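PDB 2DQ0: serine--tRNA ligase from Pyrococcus horikoshii, which attaches serine to tRNA(Ser), and probably also to tRNA(Sec), using ATP, as a homodimeric class II synthetase. Local coordinates for residues A[415-420]-A[429-434]; A[196-201]-A[436-441]; A[224-229]-A[249-254]. All blocks are in the same frame, centred on the assembly; numbering follows the deposited sequence.

Contact 1 (A[415-420]-A[429-434]); sequences VAILEN and RIPKVL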
loop_
_atom_site.group_PDB
_atom_site.type_symbol
_atom_site.label_atom_id
_atom_site.label_comp_id
_atom_site.label_asym_id
_atom_site.label_seq_id
_atom_site.Cartn_x
_atom_site.Cartn_y
_atom_site.Cartn_z
ATOM N N VAL A 415 -5.255 -11.150 16.712
ATOM C CA VAL A 415 -5.456 -10.848 18.128
ATOM C C VAL A 415 -6.411 -11.900 18.690
ATOM O O VAL A 415 -6.127 -12.507 19.731
ATOM C CB VAL A 415 -6.034 -9.398 18.416
ATOM C CG1 VAL A 415 -5.155 -8.345 17.808
ATOM C CG2 VAL A 415 -7.413 -9.258 17.892
ATOM N N ALA A 416 -7.514 -12.153 17.986
ATOM C CA ALA A 416 -8.461 -13.138 18.483
ATOM C C ALA A 416 -7.795 -14.495 18.717
ATOM O O ALA A 416 -8.064 -15.149 19.733
ATOM C CB ALA A 416 -9.650 -13.279 17.539
ATOM N N ILE A 417 -6.909 -14.907 17.809
ATOM C CA ILE A 417 -6.250 -16.197 17.960
ATOM C C ILE A 417 -5.280 -16.202 19.124
ATOM O O ILE A 417 -5.229 -17.172 19.876
ATOM C CB ILE A 417 -5.530 -16.627 16.651
ATOM C CG1 ILE A 417 -6.588 -16.961 15.593
ATOM C CG2 ILE A 417 -4.591 -17.822 16.900
ATOM C CD1 ILE A 417 -6.025 -17.352 14.257
ATOM N N LEU A 418 -4.529 -15.119 19.296
ATOM C CA LEU A 418 -3.566 -15.054 20.399
ATOM C C LEU A 418 -4.284 -15.039 21.750
ATOM O O LEU A 418 -3.903 -15.747 22.681
ATOM C CB LEU A 418 -2.675 -13.805 20.292
ATOM C CG LEU A 418 -1.675 -13.700 19.134
ATOM C CD1 LEU A 418 -0.898 -12.387 19.189
ATOM C CD2 LEU A 418 -0.721 -14.871 19.228
ATOM N N GLU A 419 -5.329 -14.232 21.855
ATOM C CA GLU A 419 -6.026 -14.146 23.112
ATOM C C GLU A 419 -6.893 -15.350 23.430
ATOM O O GLU A 419 -7.002 -15.724 24.580
ATOM C CB GLU A 419 -6.822 -12.828 23.195
ATOM C CG GLU A 419 -5.911 -11.629 23.532
ATOM C CD GLU A 419 -6.636 -10.305 23.834
ATOM O OE1 GLU A 419 -7.812 -10.321 24.280
ATOM O OE2 GLU A 419 -5.997 -9.231 23.655
ATOM N N ASN A 420 -7.456 -15.992 22.418
ATOM C CA ASN A 420 -8.325 -17.141 22.654
ATOM C C ASN A 420 -7.643 -18.498 22.745
ATOM O O ASN A 420 -8.221 -19.441 23.294
ATOM C CB ASN A 420 -9.402 -17.204 21.578
ATOM C CG ASN A 420 -10.548 -16.259 21.855
ATOM O OD1 ASN A 420 -11.283 -16.432 22.824
ATOM N ND2 ASN A 420 -10.703 -15.245 21.009
ATOM N N ARG A 429 -1.619 -21.846 20.945
ATOM C CA ARG A 429 -1.913 -22.975 20.073
ATOM C C ARG A 429 -2.621 -22.448 18.847
ATOM O O ARG A 429 -3.462 -21.561 18.953
ATOM C CB ARG A 429 -2.771 -24.015 20.809
ATOM C CG ARG A 429 -2.017 -24.676 21.959
ATOM C CD ARG A 429 -2.840 -25.724 22.681
ATOM N NE ARG A 429 -2.594 -27.066 22.157
ATOM C CZ ARG A 429 -3.202 -28.164 22.596
ATOM N NH1 ARG A 429 -2.913 -29.344 22.064
ATOM N NH2 ARG A 429 -4.105 -28.082 23.566
ATOM N N ILE A 430 -2.264 -22.957 17.674
ATOM C CA ILE A 430 -2.931 -22.472 16.484
ATOM C C ILE A 430 -3.955 -23.507 16.027
ATOM O O ILE A 430 -3.681 -24.692 16.011
ATOM C CB ILE A 430 -1.892 -22.051 15.356
ATOM C CG1 ILE A 430 -1.935 -23.006 14.194
ATOM C CG2 ILE A 430 -0.494 -21.927 15.912
ATOM C CD1 ILE A 430 -2.938 -22.571 13.188
ATOM N N PRO A 431 -5.176 -23.056 15.697
ATOM C CA PRO A 431 -6.294 -23.897 15.241
ATOM C C PRO A 431 -5.874 -24.912 14.180
ATOM O O PRO A 431 -5.227 -24.550 13.200
ATOM C CB PRO A 431 -7.287 -22.886 14.672
ATOM C CG PRO A 431 -6.993 -21.630 15.443
ATOM C CD PRO A 431 -5.496 -21.620 15.568
ATOM N N LYS A 432 -6.279 -26.167 14.361
ATOM C CA LYS A 432 -5.937 -27.252 13.431
ATOM C C LYS A 432 -6.175 -26.911 11.944
ATOM O O LYS A 432 -5.381 -27.262 11.087
ATOM C CB LYS A 432 -6.711 -28.536 13.817
ATOM C CG LYS A 432 -6.626 -28.846 15.329
ATOM C CD LYS A 432 -7.623 -29.925 15.806
ATOM C CE LYS A 432 -7.768 -29.968 17.350
ATOM N NZ LYS A 432 -6.576 -30.490 18.078
ATOM N N VAL A 433 -7.261 -26.220 11.648
ATOM C CA VAL A 433 -7.571 -25.865 10.277
ATOM C C VAL A 433 -6.438 -25.121 9.579
ATOM O O VAL A 433 -6.318 -25.211 8.357
ATOM C CB VAL A 433 -8.817 -24.962 10.188
ATOM C CG1 VAL A 433 -9.395 -25.020 8.782
ATOM C CG2 VAL A 433 -9.836 -25.382 11.227
ATOM N N LEU A 434 -5.625 -24.383 10.337
ATOM C CA LEU A 434 -4.521 -23.621 9.740
ATOM C C LEU A 434 -3.195 -24.370 9.639
ATOM O O LEU A 434 -2.277 -23.911 8.954
ATOM C CB LEU A 434 -4.286 -22.299 10.498
ATOM C CG LEU A 434 -5.454 -21.317 10.592
ATOM C CD1 LEU A 434 -5.132 -20.184 11.518
ATOM C CD2 LEU A 434 -5.791 -20.803 9.209
#
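Ile417 carries this contact from the helix side, with one branch for Leu434 and the other for Pro431. Ile417 CD1 meets Leu434 CD1 at 4.0 Å, the two side chains approaching tip to tip. Ile417 CG2 lies 4.1 Å from Pro431 CD, and here the side chains pass each other at a slant. With chi1 at -69°, CG1 stands anti to the carbonyl carbon and CG2 anti to the backbone N. The two branches therefore reach two different neighbours. Ile417 CG2 also comes within 4.4 Å of Arg429 O.

The next shell helps to position both sides. A backbone bond from Leu434 N to Pro431 O (2.9 Å) closes the turn that presents the proline and the leucine. On the helix, Asn420 ND2 bonds to Ala416 O at 2.9 Å, and Asn420 N reaches the same oxygen from the opposite face of the carbonyl plane. Asn420 ND2 also bonds to Trp361 O, and Glu419 OE1 and OE2 take the backbone N of Gln365 and His162. Leu434 packs on Leu195 and Phe202 of helix 190-209.

Helix 410-420 belongs to class II motif 3, so the contact joins the catalytic core to the C-terminal tail. No hydrogen bond crosses between the segments. Their attachment here rests on buried apolar surface, which sets position without the directionality of a polar bond.

Contact 2 (A[196-201]-A[436-441]); sequences DLALIR and KYTGFK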
loop_
_atom_site.group_PDB
_atom_site.type_symbol
_atom_site.label_atom_id
_atom_site.label_comp_id
_atom_site.label_asym_id
_atom_site.label_seq_id
_atom_site.Cartn_x
_atom_site.Cartn_y
_atom_site.Cartn_z
ATOM N N ASP A 196 -0.169 -14.619 9.468
ATOM C CA ASP A 196 -0.867 -13.593 8.719
ATOM C C ASP A 196 -1.132 -14.136 7.315
ATOM O O ASP A 196 -2.291 -14.171 6.874
ATOM C CB ASP A 196 -0.007 -12.325 8.652
ATOM C CG ASP A 196 -0.706 -11.158 7.957
ATOM O OD1 ASP A 196 -0.653 -10.038 8.490
ATOM O OD2 ASP A 196 -1.293 -11.333 6.874
ATOM N N LEU A 197 -0.076 -14.562 6.619
ATOM C CA LEU A 197 -0.264 -15.109 5.277
ATOM C C LEU A 197 -1.190 -16.313 5.269
ATOM O O LEU A 197 -2.010 -16.455 4.360
ATOM C CB LEU A 197 1.049 -15.534 4.633
ATOM C CG LEU A 197 2.103 -14.461 4.371
ATOM C CD1 LEU A 197 3.115 -15.074 3.407
ATOM C CD2 LEU A 197 1.484 -13.161 3.786
ATOM N N ALA A 198 -1.050 -17.170 6.275
ATOM C CA ALA A 198 -1.876 -18.367 6.378
ATOM C C ALA A 198 -3.348 -18.003 6.445
ATOM O O ALA A 198 -4.173 -18.624 5.763
ATOM C CB ALA A 198 -1.475 -19.184 7.607
ATOM N N LEU A 199 -3.671 -16.991 7.251
ATOM C CA LEU A 199 -5.055 -16.542 7.395
ATOM C C LEU A 199 -5.651 -16.055 6.064
ATOM O O LEU A 199 -6.816 -16.300 5.785
ATOM C CB LEU A 199 -5.136 -15.455 8.480
ATOM C CG LEU A 199 -5.150 -15.980 9.926
ATOM C CD1 LEU A 199 -4.939 -14.857 10.964
ATOM C CD2 LEU A 199 -6.482 -16.646 10.156
ATOM N N ILE A 200 -4.841 -15.381 5.248
ATOM C CA ILE A 200 -5.246 -14.904 3.938
ATOM C C ILE A 200 -5.596 -16.123 3.042
ATOM O O ILE A 200 -6.692 -16.195 2.494
ATOM C CB ILE A 200 -4.098 -14.074 3.286
ATOM C CG1 ILE A 200 -3.995 -12.710 3.962
ATOM C CG2 ILE A 200 -4.334 -13.878 1.766
ATOM C CD1 ILE A 200 -2.761 -11.907 3.501
ATOM N N ARG A 201 -4.667 -17.067 2.899
ATOM C CA ARG A 201 -4.893 -18.262 2.092
ATOM C C ARG A 201 -6.119 -19.060 2.528
ATOM O O ARG A 201 -6.918 -19.480 1.694
ATOM C CB ARG A 201 -3.670 -19.187 2.111
ATOM C CG ARG A 201 -2.627 -18.884 1.040
ATOM C CD ARG A 201 -3.247 -18.662 -0.353
ATOM N NE ARG A 201 -3.933 -19.818 -0.945
ATOM C CZ ARG A 201 -3.327 -20.786 -1.636
ATOM N NH1 ARG A 201 -4.045 -21.782 -2.139
ATOM N NH2 ARG A 201 -2.006 -20.767 -1.818
ATOM N N LYS A 436 -2.196 -26.814 7.905
ATOM C CA LYS A 436 -1.747 -27.077 6.551
ATOM C C LYS A 436 -1.117 -25.820 5.961
ATOM O O LYS A 436 -0.251 -25.904 5.085
ATOM C CB LYS A 436 -2.893 -27.585 5.661
ATOM C CG LYS A 436 -4.098 -26.663 5.509
ATOM C CD LYS A 436 -5.176 -27.376 4.686
ATOM C CE LYS A 436 -6.531 -26.659 4.684
ATOM N NZ LYS A 436 -7.386 -26.935 5.891
ATOM N N TYR A 437 -1.510 -24.655 6.470
ATOM C CA TYR A 437 -0.960 -23.403 5.952
ATOM C C TYR A 437 0.272 -22.889 6.681
ATOM O O TYR A 437 1.158 -22.303 6.053
ATOM C CB TYR A 437 -2.015 -22.302 5.974
ATOM C CG TYR A 437 -3.253 -22.603 5.180
ATOM C CD1 TYR A 437 -4.422 -22.996 5.817
ATOM C CD2 TYR A 437 -3.269 -22.462 3.788
ATOM C CE1 TYR A 437 -5.592 -23.241 5.093
ATOM C CE2 TYR A 437 -4.441 -22.703 3.051
ATOM C CZ TYR A 437 -5.596 -23.089 3.714
ATOM O OH TYR A 437 -6.767 -23.298 3.022
ATOM N N THR A 438 0.325 -23.103 7.997
ATOM C CA THR A 438 1.441 -22.621 8.814
ATOM C C THR A 438 2.632 -23.549 8.973
ATOM O O THR A 438 3.778 -23.100 8.972
ATOM C CB THR A 438 0.983 -22.283 10.251
ATOM O OG1 THR A 438 0.389 -23.445 10.848
ATOM C CG2 THR A 438 -0.002 -21.142 10.241
ATOM N N GLY A 439 2.355 -24.834 9.144
ATOM C CA GLY A 439 3.413 -25.791 9.362
ATOM C C GLY A 439 3.378 -26.096 10.842
ATOM O O GLY A 439 2.964 -27.177 11.263
ATOM N N PHE A 440 3.774 -25.122 11.642
ATOM C CA PHE A 440 3.798 -25.271 13.082
ATOM C C PHE A 440 2.386 -25.360 13.668
ATOM O O PHE A 440 1.449 -24.865 13.078
ATOM C CB PHE A 440 4.552 -24.094 13.663
ATOM C CG PHE A 440 3.983 -22.755 13.270
ATOM C CD1 PHE A 440 2.940 -22.182 13.999
ATOM C CD2 PHE A 440 4.532 -22.037 12.207
ATOM C CE1 PHE A 440 2.466 -20.906 13.670
ATOM C CE2 PHE A 440 4.063 -20.757 11.871
ATOM C CZ PHE A 440 3.033 -20.187 12.597
ATOM N N LYS A 441 2.238 -25.988 14.833
ATOM C CA LYS A 441 0.916 -26.131 15.457
ATOM C C LYS A 441 0.713 -25.178 16.628
ATOM O O LYS A 441 -0.407 -24.971 17.092
ATOM C CB LYS A 441 0.705 -27.564 15.937
ATOM C CG LYS A 441 0.728 -28.614 14.827
ATOM C CD LYS A 441 0.375 -29.983 15.370
ATOM C CE LYS A 441 0.542 -31.051 14.312
ATOM N NZ LYS A 441 1.921 -31.056 13.763
#
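Ala198 meets two residues of the C-terminal helix 435-438 by apolar packing. Its CB lies 3.6 Å from Tyr437 CB and also touches the methyl group of Thr438. One turn on, Arg201 CB approaches the tyrosine ring obliquely, 3.7 Å from Tyr437 CD2. The ring has Ala198 O on one face, offset toward the rim. Lys436 CG lies over the opposite face, also toward the rim, 3.6 Å above the plane. Tyr437 CG is anti to the carbonyl carbon (chi1 -59°), and the ring extends along helix 190-209 toward Arg201.

Helix 190-209 is the long helix of class II motif 1, which builds the dimer interface. The packing therefore lays the C-terminal tail on an interface helix, and both segments reach the second subunit.

The polar ends of Arg201 and Tyr437 bond outside the two segments. Arg201 NH2 donates to Tyr437 O of the second subunit, and Arg201 NH2 of the second subunit donates to Tyr437 O of this chain. Arg201 NH1 forms a salt bridge with Asp205 OD1, while Tyr437 OH bonds to Asp205 OD2, so one carboxylate serves both side chains.

Within 436-441, Thr438 OG1 donates to Phe440 O at 2.8 Å, in the carbonyl plane. This bond spans Gly439, where the chain leaves the helix with positive phi. The Phe440 ring sets one face over Thr438 CB, 3.7 Å from the ring plane.

Contact 3 (A[224-229]-A[249-254]); sequences FVEEGS and LIPTAE. With SSA (5'-O-(N-(L-seryl)-sulfamoyl)adenosine), chain G.
Glu226 and Pro251 make a buried van der Waals contact between helix 223-227 and the loop ahead of helix 254-259, in the class II catalytic domain. That loop carries the Thr-Ala-Glu sequence of the seryl-tRNA synthetase TXE motif, which holds the serine part of the bound adenylate analogue. Glu226 OE1 lies 3.6 Å from Pro251 CD, the side chains coming from opposite directions. No direct hydrogen bond joins the segments. Ser229 O lies 4.2 Å from Glu254 OE2, and Gln381 NE2 bridges the two, bonding to both.

Glu254 OE1 is hydrogen-bonded to the seryl amine N10 of the analogue, though the modelled distance is too short to be trusted. With chi1 at -177°, its CG is anti to the backbone N, and the extended chain carries the carboxylate to the amine. N10 also makes a weak bond to Thr252 OG1, at 3.1 Å. The same oxygen accepts a capping bond from Glu254 N (2.9 Å), and Lys304 NZ also bonds to it. Glu306 of strand 301-311 also bonds to the analogue, and Glu254 packs on it. Ser229 is itself tied back to its helix: its OG donates to Val225 O at 2.7 Å, almost in line with the C=O bond (172°).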
loop_
_atom_site.group_PDB
_atom_site.type_symbol
_atom_site.label_atom_id
_atom_site.label_comp_id
_atom_site.label_asym_id
_atom_site.label_seq_id
_atom_site.Cartn_x
_atom_site.Cartn_y
_atom_site.Cartn_z
ATOM N N PHE A 224 -12.932 9.324 -7.720
ATOM C CA PHE A 224 -14.326 8.967 -7.960
ATOM C C PHE A 224 -14.712 7.601 -7.418
ATOM O O PHE A 224 -15.832 7.429 -6.966
ATOM C CB PHE A 224 -14.673 9.079 -9.455
ATOM C CG PHE A 224 -14.349 7.868 -10.244
ATOM C CD1 PHE A 224 -15.325 6.908 -10.485
ATOM C CD2 PHE A 224 -13.074 7.696 -10.789
ATOM C CE1 PHE A 224 -15.056 5.782 -11.270
ATOM C CE2 PHE A 224 -12.792 6.578 -11.572
ATOM C CZ PHE A 224 -13.792 5.615 -11.818
ATOM N N VAL A 225 -13.806 6.627 -7.437
ATOM C CA VAL A 225 -14.187 5.340 -6.893
ATOM C C VAL A 225 -14.295 5.413 -5.367
ATOM O O VAL A 225 -15.002 4.606 -4.763
ATOM C CB VAL A 225 -13.240 4.190 -7.368
ATOM C CG1 VAL A 225 -12.227 4.735 -8.344
ATOM C CG2 VAL A 225 -12.603 3.474 -6.191
ATOM N N GLU A 226 -13.617 6.385 -4.749
ATOM C CA GLU A 226 -13.699 6.547 -3.298
ATOM C C GLU A 226 -14.981 7.260 -2.954
ATOM O O GLU A 226 -15.662 6.890 -1.991
ATOM C CB GLU A 226 -12.527 7.348 -2.712
ATOM C CG GLU A 226 -11.292 6.512 -2.467
ATOM C CD GLU A 226 -11.603 5.184 -1.789
ATOM O OE1 GLU A 226 -11.926 5.168 -0.573
ATOM O OE2 GLU A 226 -11.530 4.151 -2.484
ATOM N N GLU A 227 -15.332 8.286 -3.728
ATOM C CA GLU A 227 -16.572 8.969 -3.418
ATOM C C GLU A 227 -17.759 8.142 -3.893
ATOM O O GLU A 227 -18.892 8.356 -3.472
ATOM C CB GLU A 227 -16.573 10.403 -3.959
ATOM C CG GLU A 227 -16.466 10.583 -5.423
ATOM C CD GLU A 227 -15.970 11.982 -5.781
ATOM O OE1 GLU A 227 -15.835 12.261 -6.998
ATOM O OE2 GLU A 227 -15.708 12.794 -4.855
ATOM N N GLY A 228 -17.481 7.141 -4.714
ATOM C CA GLY A 228 -18.551 6.294 -5.186
ATOM C C GLY A 228 -18.809 5.184 -4.194
ATOM O O GLY A 228 -19.854 4.539 -4.246
ATOM N N SER A 229 -17.880 4.990 -3.259
ATOM C CA SER A 229 -17.975 3.904 -2.282
ATOM C C SER A 229 -18.364 4.217 -0.840
ATOM O O SER A 229 -18.831 3.317 -0.127
ATOM C CB SER A 229 -16.651 3.134 -2.256
ATOM O OG SER A 229 -16.320 2.571 -3.516
ATOM N N LEU A 249 -5.113 5.783 -1.327
ATOM C CA LEU A 249 -4.809 4.445 -0.828
ATOM C C LEU A 249 -6.133 3.860 -0.373
ATOM O O LEU A 249 -6.900 4.513 0.338
ATOM C CB LEU A 249 -3.803 4.496 0.338
ATOM C CG LEU A 249 -2.426 5.047 -0.048
ATOM C CD1 LEU A 249 -1.507 4.998 1.142
ATOM C CD2 LEU A 249 -1.842 4.244 -1.198
ATOM N N ILE A 250 -6.415 2.638 -0.795
ATOM C CA ILE A 250 -7.680 2.030 -0.442
ATOM C C ILE A 250 -7.732 1.628 1.019
ATOM O O ILE A 250 -6.738 1.191 1.588
ATOM C CB ILE A 250 -7.967 0.795 -1.328
ATOM C CG1 ILE A 250 -6.888 -0.261 -1.131
ATOM C CG2 ILE A 250 -7.975 1.194 -2.805
ATOM C CD1 ILE A 250 -7.227 -1.552 -1.813
ATOM N N PRO A 251 -8.891 1.827 1.660
ATOM C CA PRO A 251 -9.096 1.477 3.070
ATOM C C PRO A 251 -9.659 0.078 3.206
ATOM O O PRO A 251 -9.832 -0.424 4.304
ATOM C CB PRO A 251 -10.085 2.539 3.549
ATOM C CG PRO A 251 -10.917 2.768 2.333
ATOM C CD PRO A 251 -9.890 2.825 1.222
ATOM N N THR A 252 -9.933 -0.549 2.072
ATOM C CA THR A 252 -10.504 -1.891 2.018
ATOM C C THR A 252 -10.629 -2.257 0.550
ATOM O O THR A 252 -10.865 -1.377 -0.272
ATOM C CB THR A 252 -11.919 -1.934 2.633
ATOM O OG1 THR A 252 -12.645 -3.030 2.071
ATOM C CG2 THR A 252 -12.665 -0.658 2.365
ATOM N N ALA A 253 -10.479 -3.540 0.219
ATOM C CA ALA A 253 -10.564 -3.985 -1.168
ATOM C C ALA A 253 -11.964 -3.705 -1.685
ATOM O O ALA A 253 -12.187 -3.639 -2.892
ATOM C CB ALA A 253 -10.238 -5.481 -1.280
ATOM N N GLU A 254 -12.902 -3.548 -0.753
ATOM C CA GLU A 254 -14.294 -3.233 -1.074
ATOM C C GLU A 254 -14.397 -2.118 -2.134
ATOM O O GLU A 254 -15.061 -2.293 -3.169
ATOM C CB GLU A 254 -15.029 -2.784 0.192
ATOM C CG GLU A 254 -16.500 -2.493 0.004
ATOM C CD GLU A 254 -17.058 -1.544 1.043
ATOM O OE1 GLU A 254 -16.631 -1.627 2.218
ATOM O OE2 GLU A 254 -17.943 -0.725 0.688
HETATM N N10 SSA G . -15.440 -3.381 3.425
HETATM C CA SSA G . -16.024 -3.567 4.766
HETATM C CB SSA G . -16.215 -5.027 5.077
HETATM O OG SSA G . -14.973 -5.698 5.318
HETATM C C9 SSA G . -15.177 -2.971 5.883
HETATM O O9 SSA G . -14.058 -2.519 5.657
HETATM N N8 SSA G . -15.722 -2.950 7.106
HETATM S S1 SSA G . -14.883 -2.388 8.357
HETATM O O1S SSA G . -14.623 -0.989 8.052
HETATM O O2S SSA G . -15.646 -2.751 9.546
HETATM O "O5'" SSA G . -13.537 -3.191 8.299
HETATM C "C5'" SSA G . -13.573 -4.604 8.347
HETATM C "C4'" SSA G . -12.709 -5.145 9.444
HETATM O "O4'" SSA G . -11.331 -4.781 9.235
HETATM C "C3'" SSA G . -12.989 -4.698 10.864
HETATM O "O3'" SSA G . -14.107 -5.394 11.375
HETATM C "C2'" SSA G . -11.707 -5.168 11.529
HETATM O "O2'" SSA G . -11.618 -6.563 11.696
HETATM C "C1'" SSA G . -10.674 -4.705 10.493
HETATM N N9 SSA G . -10.240 -3.321 10.657
HETATM C C8 SSA G . -10.901 -2.147 10.333
HETATM N N7 SSA G . -10.221 -1.066 10.618
HETATM C C5 SSA G . -9.039 -1.552 11.170
HETATM C C6 SSA G . -7.889 -0.907 11.697
HETATM N N6 SSA G . -7.754 0.415 11.744
HETATM N N1 SSA G . -6.867 -1.690 12.162
HETATM C C2 SSA G . -7.006 -3.033 12.101
HETATM N N3 SSA G . -8.049 -3.754 11.630
HETATM C C4 SSA G . -9.040 -2.944 11.191
#

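Contacts 1 and 2 are neighbours, with centres 11 Å apart. Ile430 N lies 2.8 Å from Lys441 O, a probable hydrogen bond, and Leu434 CD1 packs 4.0 Å from Leu199 CD2. Contact 3 lies apart, with its centre about 31 Å from that of contact 1 and 28 Å from that of contact 2. It alone touches the analogue. The Ile417 side chain of contact 1 is about 12 Å from the ligand, while contact 2 lies away from the active site. Contacts 2 and 3 both reach the second subunit. Along the chain, contacts 1 and 3 are each nested within the loop that contact 2 closes.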